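Long-range contacts in phosphoribosylglycinamide synthetase (Anaerococcus prevotii, PDB 4DIM), which probably acts as an ATP-dependent ligase of the ATP-grasp clan, binding ATP and a divalent metal ion such as manganese: residues Asp236-Lys241 / Lys267-Tyr272; Leu342-Lys347 / Ile395-Ile400; Asp6-Leu11 / Ile306-Leu311; Ile291-Glu296 / Lys319-Gly324. All coordinates share one frame; numbering follows the deposited sequence.

Interaction 1 (Asp236-Lys241 / Lys267-Tyr272)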
loop_
_atom_site.group_PDB
_atom_site.type_symbol
_atom_site.label_atom_id
_atom_site.label_comp_id
_atom_site.label_asym_id
_atom_site.label_seq_id
_atom_site.Cartn_x
_atom_site.Cartn_y
_atom_site.Cartn_z
ATOM N N ASP A 236 11.530 12.074 -16.950
ATOM C CA ASP A 236 10.968 12.987 -15.943
ATOM C C ASP A 236 9.503 13.395 -16.265
ATOM O O ASP A 236 8.769 13.745 -15.346
ATOM C CB ASP A 236 11.822 14.255 -15.799
ATOM C CG ASP A 236 13.280 14.097 -15.370
ATOM O OD1 ASP A 236 13.569 13.203 -14.551
ATOM O OD2 ASP A 236 14.101 14.961 -15.747
ATOM N N ASP A 237 9.076 13.331 -17.552
ATOM C CA ASP A 237 7.723 13.652 -17.986
ATOM C C ASP A 237 6.676 12.686 -17.377
ATOM O O ASP A 237 5.562 13.108 -17.065
ATOM C CB ASP A 237 7.652 13.614 -19.516
ATOM C CG ASP A 237 6.310 14.046 -20.061
ATOM O OD1 ASP A 237 5.773 13.335 -20.951
ATOM O OD2 ASP A 237 5.747 15.056 -19.541
ATOM N N ILE A 238 7.063 11.416 -17.161
ATOM C CA ILE A 238 6.209 10.402 -16.544
ATOM C C ILE A 238 6.119 10.698 -15.045
ATOM O O ILE A 238 5.052 10.578 -14.445
ATOM C CB ILE A 238 6.761 8.957 -16.823
ATOM C CG1 ILE A 238 6.990 8.706 -18.319
ATOM C CG2 ILE A 238 5.832 7.884 -16.254
ATOM C CD1 ILE A 238 5.833 9.136 -19.248
ATOM N N ILE A 239 7.229 11.126 -14.461
ATOM C CA ILE A 239 7.288 11.454 -13.026
ATOM C C ILE A 239 6.320 12.635 -12.735
ATOM O O ILE A 239 5.614 12.612 -11.744
ATOM C CB ILE A 239 8.754 11.780 -12.582
ATOM C CG1 ILE A 239 9.713 10.584 -12.773
ATOM C CG2 ILE A 239 8.815 12.319 -11.148
ATOM C CD1 ILE A 239 9.548 9.373 -11.803
ATOM N N GLU A 240 6.309 13.647 -13.596
ATOM C CA GLU A 240 5.456 14.833 -13.442
ATOM C C GLU A 240 4.017 14.552 -13.754
ATOM O O GLU A 240 3.140 15.137 -13.128
ATOM C CB GLU A 240 5.947 15.958 -14.337
ATOM C CG GLU A 240 7.320 16.486 -13.947
ATOM C CD GLU A 240 7.571 16.825 -12.481
ATOM O OE1 GLU A 240 6.840 17.680 -11.921
ATOM O OE2 GLU A 240 8.523 16.245 -11.900
ATOM N N LYS A 241 3.765 13.677 -14.735
ATOM C CA LYS A 241 2.413 13.233 -15.050
ATOM C C LYS A 241 1.790 12.479 -13.850
ATOM O O LYS A 241 0.597 12.595 -13.639
ATOM C CB LYS A 241 2.423 12.355 -16.299
ATOM C CG LYS A 241 2.346 13.139 -17.591
ATOM C CD LYS A 241 2.598 12.243 -18.804
ATOM C CE LYS A 241 2.641 13.012 -20.110
ATOM N NZ LYS A 241 3.325 12.235 -21.162
ATOM N N LYS A 267 0.704 3.769 -19.861
ATOM C CA LYS A 267 0.342 3.359 -21.225
ATOM C C LYS A 267 0.500 4.518 -22.196
ATOM O O LYS A 267 -0.186 5.537 -22.057
ATOM C CB LYS A 267 -1.111 2.813 -21.305
ATOM C CG LYS A 267 -1.564 2.379 -22.717
ATOM C CD LYS A 267 -2.926 1.728 -22.659
ATOM C CE LYS A 267 -3.534 1.319 -23.991
ATOM N NZ LYS A 267 -4.826 0.590 -23.802
ATOM N N ASP A 268 1.352 4.336 -23.220
ATOM C CA ASP A 268 1.526 5.326 -24.296
ATOM C C ASP A 268 1.783 6.750 -23.751
ATOM O O ASP A 268 1.113 7.712 -24.151
ATOM C CB ASP A 268 0.295 5.323 -25.229
ATOM C CG ASP A 268 -0.041 3.946 -25.810
ATOM O OD1 ASP A 268 0.899 3.119 -25.976
ATOM O OD2 ASP A 268 -1.248 3.699 -26.126
ATOM N N ASN A 269 2.775 6.867 -22.863
ATOM C CA ASN A 269 3.146 8.124 -22.226
ATOM C C ASN A 269 1.955 8.816 -21.507
ATOM O O ASN A 269 1.864 10.036 -21.435
ATOM C CB ASN A 269 3.848 9.071 -23.232
ATOM C CG ASN A 269 5.226 8.556 -23.545
ATOM O OD1 ASN A 269 6.018 8.263 -22.631
ATOM N ND2 ASN A 269 5.521 8.332 -24.824
ATOM N N GLU A 270 1.112 8.021 -20.888
ATOM C CA GLU A 270 0.013 8.523 -20.082
ATOM C C GLU A 270 -0.118 7.596 -18.955
ATOM O O GLU A 270 0.124 6.397 -19.126
ATOM C CB GLU A 270 -1.292 8.670 -20.873
ATOM C CG GLU A 270 -1.346 9.944 -21.720
ATOM C CD GLU A 270 -1.084 11.259 -21.004
ATOM O OE1 GLU A 270 -1.356 11.346 -19.781
ATOM O OE2 GLU A 270 -0.567 12.190 -21.664
ATOM N N VAL A 271 -0.417 8.151 -17.774
ATOM C CA VAL A 271 -0.478 7.359 -16.552
ATOM C C VAL A 271 -1.885 7.353 -16.056
ATOM O O VAL A 271 -2.616 8.308 -16.243
ATOM C CB VAL A 271 0.529 7.844 -15.483
ATOM C CG1 VAL A 271 1.936 7.852 -16.055
ATOM C CG2 VAL A 271 0.166 9.231 -14.938
ATOM N N TYR A 272 -2.265 6.252 -15.439
ATOM C CA TYR A 272 -3.614 6.014 -14.924
ATOM C C TYR A 272 -3.548 5.472 -13.520
ATOM O O TYR A 272 -2.669 4.652 -13.229
ATOM C CB TYR A 272 -4.349 5.003 -15.826
ATOM C CG TYR A 272 -4.416 5.430 -17.272
ATOM C CD1 TYR A 272 -5.551 6.049 -17.784
ATOM C CD2 TYR A 272 -3.373 5.158 -18.148
ATOM C CE1 TYR A 272 -5.609 6.464 -19.109
ATOM C CE2 TYR A 272 -3.425 5.556 -19.478
ATOM C CZ TYR A 272 -4.533 6.241 -19.951
ATOM O OH TYR A 272 -4.606 6.662 -21.272
#
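Lys-241, in helix 236-253, lies along the turn that opens strand 270-277, and most of its side chain is in contact there. CB points at the strand and rests 4.1 Å from Val-271 CG2. CG stands anti to the carbonyl carbon (chi1 -86°), which turns the otherwise extended chain back toward the preceding helical turn. Lys-241 CD and CE run past Asn-269 O, CE at 3.3 Å, with the carboxylate of Glu-270 farther off, its OE2 3.7 Å from CE. At the tip, NZ donates to Asn-269 O at 2.7 Å, tilted 21° from that carbonyl plane. A second bond, to Asp-237 OD1 at 2.7 Å, is a salt bridge within the helix; it arrives on the syn side of the carboxylate, 33° out of its plane. Glu-270 OE2 completes the network as a long ionic partner, 3.9 Å from Lys-241 NZ. The turn belongs to the hairpin of strands 258-267 and 270-277, which forms one edge of the large antiparallel sheet in the ATP-grasp region, with helix 236-253 packed against it. An alanine in place of Lys-241 has no amine, and would probably leave Asn-269 O without this donor and the carboxylates of Asp-237 and Glu-270 without the positive charge near both. Deeper in, Ile-238 CG2 meets Val-271 CG1 at 3.9 Å, while its CD1 reaches across to the amide oxygen of Asn-269. Leu-266 touches Ile-238 and Met-264 touches Val-271, both from strand 258-267.

Interaction 2 (Leu342-Lys347 / Ile395-Ile400)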
loop_
_atom_site.group_PDB
_atom_site.type_symbol
_atom_site.label_atom_id
_atom_site.label_comp_id
_atom_site.label_asym_id
_atom_site.label_seq_id
_atom_site.Cartn_x
_atom_site.Cartn_y
_atom_site.Cartn_z
ATOM N N LEU A 342 21.890 -18.526 8.335
ATOM C CA LEU A 342 23.262 -18.043 8.433
ATOM C C LEU A 342 23.472 -16.755 7.619
ATOM O O LEU A 342 23.382 -16.790 6.396
ATOM C CB LEU A 342 24.227 -19.122 7.938
ATOM C CG LEU A 342 23.980 -20.549 8.449
ATOM C CD1 LEU A 342 24.978 -21.516 7.837
ATOM C CD2 LEU A 342 24.043 -20.607 9.963
ATOM N N ASN A 343 23.760 -15.631 8.294
ATOM C CA ASN A 343 24.050 -14.352 7.655
ATOM C C ASN A 343 25.526 -14.038 7.842
ATOM O O ASN A 343 25.917 -13.528 8.896
ATOM C CB ASN A 343 23.173 -13.222 8.230
ATOM C CG ASN A 343 23.436 -11.873 7.609
ATOM O OD1 ASN A 343 24.144 -11.742 6.616
ATOM N ND2 ASN A 343 22.892 -10.830 8.187
ATOM N N SER A 344 26.337 -14.289 6.799
ATOM C CA SER A 344 27.778 -14.053 6.858
ATOM C C SER A 344 28.161 -12.640 6.365
ATOM O O SER A 344 29.344 -12.382 6.145
ATOM C CB SER A 344 28.522 -15.130 6.062
ATOM O OG SER A 344 28.263 -15.141 4.669
ATOM N N ASN A 345 27.191 -11.711 6.261
ATOM C CA ASN A 345 27.451 -10.346 5.776
ATOM C C ASN A 345 28.010 -9.437 6.837
ATOM O O ASN A 345 27.561 -9.467 7.979
ATOM C CB ASN A 345 26.173 -9.699 5.241
ATOM C CG ASN A 345 25.684 -10.394 4.019
ATOM O OD1 ASN A 345 26.413 -10.458 3.041
ATOM N ND2 ASN A 345 24.483 -10.950 4.049
ATOM N N ALA A 346 28.892 -8.539 6.413
ATOM C CA ALA A 346 29.529 -7.568 7.296
ATOM C C ALA A 346 28.665 -6.309 7.541
ATOM O O ALA A 346 27.837 -5.936 6.707
ATOM C CB ALA A 346 30.870 -7.150 6.701
ATOM N N LYS A 347 28.926 -5.644 8.690
ATOM C CA LYS A 347 28.301 -4.372 9.110
ATOM C C LYS A 347 28.529 -3.293 8.048
ATOM O O LYS A 347 29.681 -3.048 7.669
ATOM C CB LYS A 347 28.885 -3.887 10.459
ATOM C CG LYS A 347 28.509 -4.778 11.647
ATOM C CD LYS A 347 29.729 -5.404 12.337
ATOM C CE LYS A 347 29.340 -6.418 13.388
ATOM N NZ LYS A 347 29.017 -7.756 12.811
ATOM N N ILE A 395 22.199 -11.572 -0.295
ATOM C CA ILE A 395 21.467 -12.837 -0.494
ATOM C C ILE A 395 22.376 -14.048 -0.677
ATOM O O ILE A 395 22.035 -15.149 -0.224
ATOM C CB ILE A 395 20.559 -12.692 -1.751
ATOM C CG1 ILE A 395 19.355 -11.826 -1.448
ATOM C CG2 ILE A 395 20.121 -14.046 -2.328
ATOM C CD1 ILE A 395 18.245 -12.520 -0.606
ATOM N N ASN A 396 23.461 -13.871 -1.441
ATOM C CA ASN A 396 24.424 -14.952 -1.705
ATOM C C ASN A 396 25.204 -15.322 -0.428
ATOM O O ASN A 396 25.840 -16.366 -0.406
ATOM C CB ASN A 396 25.400 -14.587 -2.840
ATOM C CG ASN A 396 24.826 -14.529 -4.221
ATOM O OD1 ASN A 396 23.624 -14.672 -4.438
ATOM N ND2 ASN A 396 25.702 -14.382 -5.205
ATOM N N ASN A 397 25.146 -14.470 0.625
ATOM C CA ASN A 397 25.741 -14.678 1.949
ATOM C C ASN A 397 24.654 -14.913 3.010
ATOM O O ASN A 397 24.922 -14.737 4.197
ATOM C CB ASN A 397 26.624 -13.481 2.323
ATOM C CG ASN A 397 27.971 -13.494 1.630
ATOM O OD1 ASN A 397 28.871 -14.268 1.998
ATOM N ND2 ASN A 397 28.130 -12.688 0.574
ATOM N N ILE A 398 23.446 -15.376 2.582
ATOM C CA ILE A 398 22.311 -15.752 3.449
ATOM C C ILE A 398 22.064 -17.241 3.216
ATOM O O ILE A 398 21.665 -17.591 2.113
ATOM C CB ILE A 398 20.981 -14.928 3.199
ATOM C CG1 ILE A 398 21.105 -13.395 3.480
ATOM C CG2 ILE A 398 19.773 -15.556 3.987
ATOM C CD1 ILE A 398 21.776 -13.046 4.594
ATOM N N ASN A 399 22.260 -18.108 4.228
ATOM C CA ASN A 399 22.035 -19.558 4.086
ATOM C C ASN A 399 20.902 -20.030 5.001
ATOM O O ASN A 399 20.983 -19.881 6.221
ATOM C CB ASN A 399 23.320 -20.339 4.389
ATOM C CG ASN A 399 23.355 -21.762 3.860
ATOM O OD1 ASN A 399 22.384 -22.281 3.278
ATOM N ND2 ASN A 399 24.485 -22.445 4.072
ATOM N N ILE A 400 19.855 -20.605 4.410
ATOM C CA ILE A 400 18.735 -21.150 5.165
ATOM C C ILE A 400 18.946 -22.660 5.304
ATOM O O ILE A 400 18.955 -23.372 4.300
ATOM C CB ILE A 400 17.400 -20.808 4.491
ATOM C CG1 ILE A 400 17.255 -19.267 4.277
ATOM C CG2 ILE A 400 16.263 -21.328 5.350
ATOM C CD1 ILE A 400 16.261 -18.882 3.230
#
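Asn-397 meets Ser-344 and Asn-345 as the chain leaves the type I turn 395-398, which Ile-398 N closes by bonding to Ile-395 O. Its carbonyl oxygen takes the backbone N-H of Ser-344 at 3.0 Å, with the donor nearly along the C=O axis. The hydroxyl of Ser-344 lies 2.9 Å from Asn-397 OD1 and somewhat farther from the carbonyl O, both weak contacts. The amides of Asn-345 and Asn-397 cross with their planes 74° apart; rather than bonding to each other, their ND2 atoms donate to Ile-394 O and Val-393 O at the end of helix 384-395. Ile-398 follows, with CG1 anti to the carbonyl carbon (chi1 -63°), carrying CD1 to within 3.4 Å of Asn-343 OD1 and close to Asn-345 ND2. That same OD1 accepts from Asn-345 N at 3.1 Å, making an Asx turn where strand 336-343 ends. Asn-399 pairs with Leu-342 through two backbone bonds, Leu-342 N to Asn-399 O at 2.7 Å and Asn-399 N to Leu-342 O at 2.8 Å. Their side chains lie side by side on one face, CB to CB 3.9 Å, whereas Asn-343 and Ile-398, a non-hydrogen-bonded pair, occupy the other. This is antiparallel strand pairing entered through a helix-turn-strand connection, with the C-terminal strand 398-402 forming an edge of a small three-stranded sheet.

Interaction 3 (Asp6-Leu11 / Ile306-Leu311)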
loop_
_atom_site.group_PDB
_atom_site.type_symbol
_atom_site.label_atom_id
_atom_site.label_comp_id
_atom_site.label_asym_id
_atom_site.label_seq_id
_atom_site.Cartn_x
_atom_site.Cartn_y
_atom_site.Cartn_z
ATOM N N ASP A 6 6.810 13.332 25.721
ATOM C CA ASP A 6 5.619 13.969 25.130
ATOM C C ASP A 6 4.409 13.753 26.055
ATOM O O ASP A 6 3.796 14.734 26.497
ATOM C CB ASP A 6 5.320 13.409 23.689
ATOM C CG ASP A 6 5.078 14.443 22.579
ATOM O OD1 ASP A 6 4.438 15.486 22.860
ATOM O OD2 ASP A 6 5.451 14.164 21.402
ATOM N N ASN A 7 4.084 12.460 26.337
ATOM C CA ASN A 7 2.923 12.006 27.116
ATOM C C ASN A 7 1.631 12.298 26.325
ATOM O O ASN A 7 0.891 13.229 26.649
ATOM C CB ASN A 7 2.864 12.626 28.537
ATOM C CG ASN A 7 4.065 12.331 29.412
ATOM O OD1 ASN A 7 4.556 11.194 29.464
ATOM N ND2 ASN A 7 4.520 13.326 30.187
ATOM N N LYS A 8 1.384 11.489 25.288
ATOM C CA LYS A 8 0.233 11.586 24.374
ATOM C C LYS A 8 -0.161 10.180 23.947
ATOM O O LYS A 8 0.734 9.383 23.687
ATOM C CB LYS A 8 0.604 12.423 23.138
ATOM C CG LYS A 8 0.638 13.935 23.354
ATOM C CD LYS A 8 -0.403 14.668 22.525
ATOM C CE LYS A 8 -0.082 16.134 22.361
ATOM N NZ LYS A 8 -1.060 16.827 21.462
ATOM N N ARG A 9 -1.468 9.875 23.846
ATOM C CA ARG A 9 -1.951 8.509 23.561
ATOM C C ARG A 9 -2.360 8.305 22.105
ATOM O O ARG A 9 -3.275 8.963 21.623
ATOM C CB ARG A 9 -3.144 8.157 24.486
ATOM C CG ARG A 9 -2.792 8.191 25.989
ATOM C CD ARG A 9 -3.998 8.221 26.916
ATOM N NE ARG A 9 -4.842 7.023 26.802
ATOM C CZ ARG A 9 -4.648 5.872 27.450
ATOM N NH1 ARG A 9 -5.469 4.846 27.253
ATOM N NH2 ARG A 9 -3.630 5.735 28.300
ATOM N N LEU A 10 -1.725 7.340 21.423
ATOM C CA LEU A 10 -2.027 7.049 20.024
ATOM C C LEU A 10 -2.453 5.641 19.919
ATOM O O LEU A 10 -1.661 4.776 20.262
ATOM C CB LEU A 10 -0.791 7.290 19.106
ATOM C CG LEU A 10 -0.958 6.952 17.609
ATOM C CD1 LEU A 10 -1.811 7.945 16.923
ATOM C CD2 LEU A 10 0.383 6.815 16.925
ATOM N N LEU A 11 -3.629 5.394 19.341
ATOM C CA LEU A 11 -4.116 4.042 19.089
ATOM C C LEU A 11 -3.676 3.677 17.701
ATOM O O LEU A 11 -4.002 4.393 16.748
ATOM C CB LEU A 11 -5.652 3.952 19.229
ATOM C CG LEU A 11 -6.333 2.717 18.599
ATOM C CD1 LEU A 11 -6.214 1.465 19.515
ATOM C CD2 LEU A 11 -7.778 3.019 18.247
ATOM N N ILE A 306 -1.583 12.553 16.121
ATOM C CA ILE A 306 -1.856 13.116 17.472
ATOM C C ILE A 306 -2.088 14.668 17.475
ATOM O O ILE A 306 -1.986 15.285 18.545
ATOM C CB ILE A 306 -0.744 12.725 18.511
ATOM C CG1 ILE A 306 0.653 13.321 18.157
ATOM C CG2 ILE A 306 -0.654 11.219 18.639
ATOM C CD1 ILE A 306 1.657 13.342 19.296
ATOM N N SER A 307 -2.431 15.272 16.304
ATOM C CA SER A 307 -2.714 16.701 16.138
ATOM C C SER A 307 -1.442 17.552 16.356
ATOM O O SER A 307 -1.514 18.629 16.936
ATOM C CB SER A 307 -3.868 17.141 17.040
ATOM O OG SER A 307 -4.644 18.167 16.436
ATOM N N GLU A 308 -0.274 17.059 15.862
ATOM C CA GLU A 308 0.991 17.800 15.854
ATOM C C GLU A 308 1.430 18.008 14.383
ATOM O O GLU A 308 0.781 17.503 13.452
ATOM C CB GLU A 308 2.091 17.115 16.690
ATOM C CG GLU A 308 1.820 17.095 18.185
ATOM C CD GLU A 308 1.624 18.433 18.876
ATOM O OE1 GLU A 308 0.863 18.466 19.870
ATOM O OE2 GLU A 308 2.209 19.446 18.424
ATOM N N ASN A 309 2.483 18.831 14.190
ATOM C CA ASN A 309 2.974 19.222 12.882
ATOM C C ASN A 309 4.016 18.241 12.291
ATOM O O ASN A 309 5.174 18.208 12.728
ATOM C CB ASN A 309 3.592 20.625 12.957
ATOM C CG ASN A 309 3.805 21.293 11.613
ATOM O OD1 ASN A 309 3.447 20.763 10.548
ATOM N ND2 ASN A 309 4.370 22.494 11.641
ATOM N N PRO A 310 3.663 17.558 11.190
ATOM C CA PRO A 310 4.651 16.725 10.510
ATOM C C PRO A 310 5.741 17.528 9.771
ATOM O O PRO A 310 6.808 16.991 9.497
ATOM C CB PRO A 310 3.796 15.911 9.523
ATOM C CG PRO A 310 2.628 16.701 9.265
ATOM C CD PRO A 310 2.362 17.517 10.490
ATOM N N LEU A 311 5.506 18.815 9.490
ATOM C CA LEU A 311 6.468 19.637 8.732
ATOM C C LEU A 311 7.810 19.844 9.427
ATOM O O LEU A 311 8.785 20.119 8.745
ATOM C CB LEU A 311 5.859 20.974 8.376
ATOM C CG LEU A 311 4.632 20.849 7.444
ATOM C CD1 LEU A 311 3.927 22.172 7.289
ATOM C CD2 LEU A 311 5.028 20.263 6.096
#
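Asp-6, the first modelled residue, touches Ile-306 only loosely, OD2 lying 4.4 Å from CD1. Two residues on, Lys-8 makes the main polar contact. Its CB and CD pass obliquely over Ile-306 CD1, each 4.1 Å away, and the bend at its second torsion (chi2 -116°) swings the amine toward the loop that follows helix 297-305. NZ forms a salt bridge with Glu-308 OE1 at 3.0 Å, using the oxygen's anti lone pair, and the two side chains cross at about a right angle. A weak bond of 3.4 Å also runs from NZ to Ile-306 O. With a serine in place of Lys-8, Glu-308 would probably lose its ionic mate here, and Ile-306 CD1 much of the aliphatic cover it has on this side. Arg-9 turns the other way, toward Glu-51 and Leu-70, but Leu-10 points back: its CD1 sits 3.9 Å from Ile-306 CG2, with Ala-305 of the helix also against its side chain. Strand 9-13, in the interior of the N-terminal parallel sheet, is thereby tied to a helix end nearly 300 residues later. That helix finishes in a Schellman motif with Ser-307 at C-prime. The lysine amine, weakly bonded to the carbonyl of Ile-306 just past the helix, may offset a little of the negative helix end as well as the charge of Glu-308, over a buried leucine-isoleucine contact.

Interaction 4 (Ile291-Glu296 / Lys319-Gly324)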
loop_
_atom_site.group_PDB
_atom_site.type_symbol
_atom_site.label_atom_id
_atom_site.label_comp_id
_atom_site.label_asym_id
_atom_site.label_seq_id
_atom_site.Cartn_x
_atom_site.Cartn_y
_atom_site.Cartn_z
ATOM N N ILE A 291 14.596 6.737 2.868
ATOM C CA ILE A 291 15.842 6.721 2.055
ATOM C C ILE A 291 15.845 7.864 0.996
ATOM O O ILE A 291 16.803 8.622 0.911
ATOM C CB ILE A 291 16.028 5.325 1.353
ATOM C CG1 ILE A 291 16.466 4.253 2.346
ATOM C CG2 ILE A 291 16.990 5.400 0.196
ATOM C CD1 ILE A 291 16.234 2.792 1.902
ATOM N N ASN A 292 14.787 7.943 0.186
ATOM C CA ASN A 292 14.657 8.895 -0.915
ATOM C C ASN A 292 14.654 10.339 -0.512
ATOM O O ASN A 292 15.239 11.131 -1.239
ATOM C CB ASN A 292 13.401 8.620 -1.673
ATOM C CG ASN A 292 13.195 9.419 -2.885
ATOM O OD1 ASN A 292 12.421 10.352 -2.850
ATOM N ND2 ASN A 292 13.869 9.054 -3.977
ATOM N N TYR A 293 14.023 10.716 0.600
ATOM C CA TYR A 293 14.042 12.138 1.018
ATOM C C TYR A 293 14.951 12.426 2.213
ATOM O O TYR A 293 15.115 13.598 2.559
ATOM C CB TYR A 293 12.636 12.586 1.381
ATOM C CG TYR A 293 11.703 12.572 0.199
ATOM C CD1 TYR A 293 11.851 13.482 -0.835
ATOM C CD2 TYR A 293 10.690 11.623 0.098
ATOM C CE1 TYR A 293 11.018 13.461 -1.941
ATOM C CE2 TYR A 293 9.860 11.576 -1.019
ATOM C CZ TYR A 293 10.004 12.525 -2.018
ATOM O OH TYR A 293 9.212 12.543 -3.125
ATOM N N GLY A 294 15.506 11.388 2.846
ATOM C CA GLY A 294 16.325 11.541 4.043
ATOM C C GLY A 294 15.539 12.105 5.209
ATOM O O GLY A 294 16.007 13.021 5.915
ATOM N N ILE A 295 14.344 11.546 5.421
ATOM C CA ILE A 295 13.422 11.989 6.466
ATOM C C ILE A 295 13.023 10.822 7.387
ATOM O O ILE A 295 13.470 9.678 7.200
ATOM C CB ILE A 295 12.146 12.625 5.825
ATOM C CG1 ILE A 295 11.420 11.632 4.900
ATOM C CG2 ILE A 295 12.459 13.931 5.120
ATOM C CD1 ILE A 295 10.116 12.033 4.484
ATOM N N GLU A 296 12.215 11.167 8.418
ATOM C CA GLU A 296 11.565 10.273 9.389
ATOM C C GLU A 296 10.050 10.349 9.121
ATOM O O GLU A 296 9.361 11.253 9.595
ATOM C CB GLU A 296 11.930 10.700 10.809
ATOM C CG GLU A 296 13.415 10.557 11.084
ATOM C CD GLU A 296 13.811 10.969 12.483
ATOM O OE1 GLU A 296 13.978 12.189 12.730
ATOM O OE2 GLU A 296 13.918 10.066 13.345
ATOM N N LYS A 319 18.539 17.479 0.271
ATOM C CA LYS A 319 18.347 18.148 -1.011
ATOM C C LYS A 319 18.624 17.167 -2.152
ATOM O O LYS A 319 18.240 17.443 -3.285
ATOM C CB LYS A 319 19.264 19.378 -1.110
ATOM C CG LYS A 319 18.876 20.547 -0.182
ATOM C CD LYS A 319 17.938 21.574 -0.849
ATOM C CE LYS A 319 18.082 22.963 -0.267
ATOM N NZ LYS A 319 17.172 23.929 -0.933
ATOM N N GLU A 320 19.299 16.030 -1.848
ATOM C CA GLU A 320 19.605 14.952 -2.795
ATOM C C GLU A 320 18.641 13.786 -2.615
ATOM O O GLU A 320 18.070 13.616 -1.543
ATOM C CB GLU A 320 21.043 14.441 -2.577
ATOM C CG GLU A 320 22.130 15.445 -2.943
ATOM C CD GLU A 320 23.337 15.563 -2.016
ATOM O OE1 GLU A 320 23.388 14.861 -0.978
ATOM O OE2 GLU A 320 24.233 16.382 -2.334
ATOM N N ASN A 321 18.485 12.964 -3.654
ATOM C CA ASN A 321 17.608 11.778 -3.596
ATOM C C ASN A 321 18.434 10.521 -3.764
ATOM O O ASN A 321 18.803 10.176 -4.891
ATOM C CB ASN A 321 16.468 11.796 -4.661
ATOM C CG ASN A 321 15.541 12.992 -4.636
ATOM O OD1 ASN A 321 15.271 13.610 -5.682
ATOM N ND2 ASN A 321 14.932 13.269 -3.481
ATOM N N LYS A 322 18.660 9.793 -2.663
ATOM C CA LYS A 322 19.412 8.536 -2.699
ATOM C C LYS A 322 18.530 7.405 -3.273
ATOM O O LYS A 322 17.299 7.449 -3.169
ATOM C CB LYS A 322 19.914 8.155 -1.280
ATOM C CG LYS A 322 21.124 7.228 -1.276
ATOM C CD LYS A 322 22.233 7.646 -0.313
ATOM C CE LYS A 322 23.526 6.910 -0.603
ATOM N NZ LYS A 322 24.683 7.468 0.149
ATOM N N ALA A 323 19.164 6.449 -3.959
ATOM C CA ALA A 323 18.475 5.273 -4.455
ATOM C C ALA A 323 18.294 4.288 -3.272
ATOM O O ALA A 323 19.083 4.294 -2.324
ATOM C CB ALA A 323 19.245 4.638 -5.595
ATOM N N GLY A 324 17.169 3.568 -3.304
ATOM C CA GLY A 324 16.786 2.538 -2.350
ATOM C C GLY A 324 16.165 1.332 -3.049
ATOM O O GLY A 324 15.563 1.456 -4.137
#
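Asn-292 and Asn-321 bring the two backbones within 4.9 Å, CA to CA, where helix 285-293 ends beside the lead-in to strand 323-329; Ile-291 CA and Gly-324 CA are 6.1 Å apart. Asn-321 ND2 donates to Asn-292 O at 3.1 Å with an N-H...O angle of 159°. The acceptor lies close to the amide plane of Asn-321, although the donor is tilted 34° from the carbonyl plane. The planes of the two asparagine amides are nearly parallel, 3° apart. The ring of Tyr-293 stands perpendicular to the amide of Asn-321, its CD1 4.1 Å from ND2, with Asn-292 OD1 over one face. Phe-209 and Trp-314 also meet this ring. Ile-291 CG2, anti to the backbone N, rests 3.5 Å from Ala-323 O and 3.8 Å from Gly-324 CA. Of the Lys-322 side chain, CB comes near, 3.8 Å from Ile-291 O, before the chain leads away. Gly-294, with positive phi, takes the backbone out of the helix. A carbonyl of the last helical turn gets its donor from a loop side chain before strand 323-329; segment 319-324 thus offers an amide to that carbonyl and the backbone of Ala-323 and Gly-324 to the Ile-291 methyl.

Overall arrangement
Along the chain, interaction 3 opens first and closes after interaction 1, which is nested inside its loop; interaction 4 interleaves with interaction 3, and interaction 2 comes last. Interactions 1 and 4, with centres 22 Å apart, both reach the eight-stranded antiparallel sheet: 1 at its edge strand 270-277, 4 at the inner strand 323-329. Interaction 3 joins the N-terminal parallel sheet to the end of helix 297-305, its nearest atoms only about 6 Å from those of interaction 4. Interaction 2, centred 39 Å from both 1 and 3, holds the small C-terminal sheet. Interaction 3 thus joins sequence-distant parts of the chain, whereas 1, 2 and 4 are more local; no two of the four touch.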